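Local coordinates for glutamine synthetase (Streptomyces coelicolor, PDB 4BAX), which belongs to the glutamine synthetase family, pairing a beta-grasp domain with a catalytic domain in a ten-chain assembly, at residues D67-G72 against L159-K164. Residues are numbered along the deposited sequence; the frame is centred on the assembly and turned at random.
Sequences DPIRGG and LENCLK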
ATOM      1  N   ASP A  67      17.218 -25.932 -27.736  1.00 32.77           N
ATOM      2  CA  ASP A  67      16.819 -25.086 -26.619  1.00 32.26           C
ATOM      3  C   ASP A  67      15.837 -24.056 -27.152  1.00 31.76           C
ATOM      4  O   ASP A  67      16.228 -23.117 -27.831  1.00 31.67           O
ATOM      5  CB  ASP A  67      18.059 -24.383 -26.043  1.00 32.64           C
ATOM      6  CG  ASP A  67      17.783 -23.658 -24.732  1.00 33.19           C
ATOM      7  OD1 ASP A  67      16.633 -23.215 -24.523  1.00 33.18           O
ATOM      8  OD2 ASP A  67      18.717 -23.516 -23.912  1.00 33.56           O
ATOM      9  N   PRO A  68      14.548 -24.235 -26.826  1.00 31.87           N
ATOM     10  CA  PRO A  68      13.420 -23.408 -27.288  1.00 32.47           C
ATOM     11  C   PRO A  68      13.389 -22.004 -26.672  1.00 33.17           C
ATOM     12  O   PRO A  68      12.830 -21.059 -27.254  1.00 33.15           O
ATOM     13  CB  PRO A  68      12.200 -24.221 -26.841  1.00 32.24           C
ATOM     14  CG  PRO A  68      12.673 -24.945 -25.615  1.00 31.74           C
ATOM     15  CD  PRO A  68      14.114 -25.293 -25.892  1.00 31.62           C
ATOM     16  N   ILE A  69      13.929 -21.892 -25.466  1.00 33.50           N
ATOM     17  CA  ILE A  69      14.015 -20.610 -24.778  1.00 33.97           C
ATOM     18  C   ILE A  69      15.145 -19.721 -25.301  1.00 34.65           C
ATOM     19  O   ILE A  69      14.952 -18.550 -25.632  1.00 34.81           O
ATOM     20  CB  ILE A  69      14.140 -20.813 -23.263  1.00 33.45           C
ATOM     21  CG1 ILE A  69      12.886 -21.538 -22.766  1.00 33.29           C
ATOM     22  CG2 ILE A  69      14.300 -19.488 -22.571  1.00 32.91           C
ATOM     23  CD1 ILE A  69      12.950 -21.936 -21.345  1.00 33.25           C
ATOM     24  N   ARG A  70      16.340 -20.289 -25.343  1.00 35.04           N
ATOM     25  CA  ARG A  70      17.482 -19.577 -25.872  1.00 35.37           C
ATOM     26  C   ARG A  70      17.378 -19.370 -27.379  1.00 35.58           C
ATOM     27  O   ARG A  70      17.790 -18.329 -27.893  1.00 35.20           O
ATOM     28  CB  ARG A  70      18.771 -20.308 -25.522  1.00 35.39           C
ATOM     29  CG  ARG A  70      19.397 -19.820 -24.242  1.00 34.96           C
ATOM     30  CD  ARG A  70      20.344 -20.849 -23.693  1.00 34.75           C
ATOM     31  NE  ARG A  70      20.918 -20.415 -22.428  1.00 34.25           N
ATOM     32  CZ  ARG A  70      21.676 -21.196 -21.666  1.00 33.47           C
ATOM     33  NH1 ARG A  70      21.948 -22.447 -22.043  1.00 33.02           N
ATOM     34  NH2 ARG A  70      22.160 -20.721 -20.524  1.00 33.03           N
ATOM     35  N   GLY A  71      16.836 -20.367 -28.077  1.00 36.27           N
ATOM     36  CA  GLY A  71      16.678 -20.269 -29.513  1.00 37.83           C
ATOM     37  C   GLY A  71      17.971 -20.488 -30.283  1.00 39.49           C
ATOM     38  O   GLY A  71      18.970 -20.961 -29.725  1.00 39.71           O
ATOM     39  N   GLY A  72      17.930 -20.211 -31.584  1.00 40.55           N
ATOM     40  CA  GLY A  72      19.110 -20.320 -32.424  1.00 41.28           C
ATOM     41  C   GLY A  72      19.706 -21.704 -32.501  1.00 41.83           C
ATOM     42  O   GLY A  72      18.982 -22.680 -32.722  1.00 42.13           O
ATOM     43  N   LEU A 159       3.892 -25.403 -23.813  1.00 25.90           N
ATOM     44  CA  LEU A 159       3.520 -26.297 -24.907  1.00 26.06           C
ATOM     45  C   LEU A 159       4.274 -25.934 -26.194  1.00 26.95           C
ATOM     46  O   LEU A 159       4.819 -26.820 -26.876  1.00 27.40           O
ATOM     47  CB  LEU A 159       2.007 -26.307 -25.120  1.00 25.09           C
ATOM     48  CG  LEU A 159       1.499 -26.972 -26.394  1.00 24.31           C
ATOM     49  CD1 LEU A 159       1.660 -28.484 -26.309  1.00 24.10           C
ATOM     50  CD2 LEU A 159       0.056 -26.599 -26.626  1.00 23.76           C
ATOM     51  N   GLU A 160       4.316 -24.639 -26.512  1.00 26.72           N
ATOM     52  CA  GLU A 160       5.050 -24.170 -27.683  1.00 26.60           C
ATOM     53  C   GLU A 160       6.544 -24.484 -27.527  1.00 25.48           C
ATOM     54  O   GLU A 160       7.200 -24.930 -28.462  1.00 24.78           O
ATOM     55  CB  GLU A 160       4.817 -22.673 -27.908  1.00 27.48           C
ATOM     56  CG  GLU A 160       5.504 -22.084 -29.159  1.00 28.11           C
ATOM     57  CD  GLU A 160       4.967 -22.687 -30.486  1.00 66.78           C
ATOM     58  OE1 GLU A 160       4.064 -23.553 -30.458  1.00 66.59           O
ATOM     59  OE2 GLU A 160       5.454 -22.300 -31.573  1.00 67.06           O
ATOM     60  N   ASN A 161       7.051 -24.344 -26.305  1.00 25.73           N
ATOM     61  CA  ASN A 161       8.440 -24.665 -26.030  1.00 26.31           C
ATOM     62  C   ASN A 161       8.748 -26.157 -26.218  1.00 26.45           C
ATOM     63  O   ASN A 161       9.789 -26.498 -26.790  1.00 26.99           O
ATOM     64  CB  ASN A 161       8.806 -24.214 -24.616  1.00 26.62           C
ATOM     65  CG  ASN A 161       9.150 -22.733 -24.558  1.00 27.10           C
ATOM     66  OD1 ASN A 161       9.441 -22.124 -25.585  1.00 27.21           O
ATOM     67  ND2 ASN A 161       9.122 -22.150 -23.360  1.00 27.08           N
ATOM     68  N   CYS A 162       7.848 -27.032 -25.772  1.00 25.90           N
ATOM     69  CA  CYS A 162       8.019 -28.484 -25.919  1.00 25.51           C
ATOM     70  C   CYS A 162       8.033 -28.894 -27.415  1.00 30.21           C
ATOM     71  O   CYS A 162       8.835 -29.743 -27.854  1.00 30.09           O
ATOM     72  CB  CYS A 162       6.909 -29.231 -25.170  1.00 25.06           C
ATOM     73  SG  CYS A 162       7.112 -29.240 -23.325  1.00 25.40           S
ATOM     74  N   LEU A 163       7.133 -28.296 -28.197  1.00 30.13           N
ATOM     75  CA  LEU A 163       7.049 -28.588 -29.634  1.00 30.21           C
ATOM     76  C   LEU A 163       8.262 -28.087 -30.429  1.00 30.90           C
ATOM     77  O   LEU A 163       8.786 -28.798 -31.297  1.00 30.88           O
ATOM     78  CB  LEU A 163       5.741 -28.042 -30.222  1.00 29.69           C
ATOM     79  CG  LEU A 163       4.488 -28.705 -29.620  1.00 29.68           C
ATOM     80  CD1 LEU A 163       3.177 -28.052 -30.040  1.00 29.71           C
ATOM     81  CD2 LEU A 163       4.455 -30.179 -29.990  1.00 29.79           C
ATOM     82  N   LYS A 164       8.741 -26.890 -30.088  1.00 31.29           N
ATOM     83  CA  LYS A 164       9.941 -26.341 -30.709  1.00 31.97           C
ATOM     84  C   LYS A 164      11.134 -27.228 -30.381  1.00 32.36           C
ATOM     85  O   LYS A 164      12.032 -27.396 -31.205  1.00 33.68           O
ATOM     86  CB  LYS A 164      10.180 -24.916 -30.218  1.00 32.28           C
ATOM     87  CG  LYS A 164       9.889 -23.857 -31.254  1.00 32.78           C
ATOM     88  CD  LYS A 164       9.042 -22.748 -30.650  1.00 33.35           C
ATOM     89  CE  LYS A 164       9.816 -21.921 -29.635  1.00 33.77           C
ATOM     90  NZ  LYS A 164       9.735 -20.474 -30.001  1.00 34.25           N
TER
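Pro68 lays CB and CG of its ring against Asn161, at the point where a turn of the beta-grasp domain meets a helix of the catalytic domain. Residues 67-72 lie in the loop between strands 56-66 and 75-82 of the beta-grasp sheet, and the helical partner is the last part of helix 152-164. Pro68 CB lies 3.3 Å from the backbone Asn161 O, and CG of the same ring is close to that oxygen too. The pyrrolidine ring and the Asn161 side chain cross at about a right angle. With its CG anti to the carbonyl carbon (chi1 -82°), Asn161 swings its amide along the turn: OD1 comes to 3.7 Å from Pro68 CB, while ND2 reaches on to Ile69, 3.9 Å from its CG1. These are van der Waals contacts; the polar partner of ND2 is Thr207 OG1 of helix 190-210, to which it is hydrogen-bonded. The same helix also packs on the turn, through Leu203 on Pro68 and Arg206 on Ile69, so that two helices of the catalytic domain meet this loop. On the next helical turn Lys164 adds its aliphatic part, CB resting 4.0 Å from Pro68 CB. Its chain then bends at chi2, chi3 and chi4 and brings CE alongside Pro68 O at 3.9 Å.

The presenting turn is shaped from within by an Asx motif, the backbone N of Arg70 donating to Asp67 OD1 almost straight (174°) from above the carboxylate plane. Arg70 itself forms salt bridges with Glu7 and with Glu156 of a neighbouring subunit, placing the loop beside a subunit interface. Closing the turn, Gly71 N donates to Asp67 O at 2.8 Å.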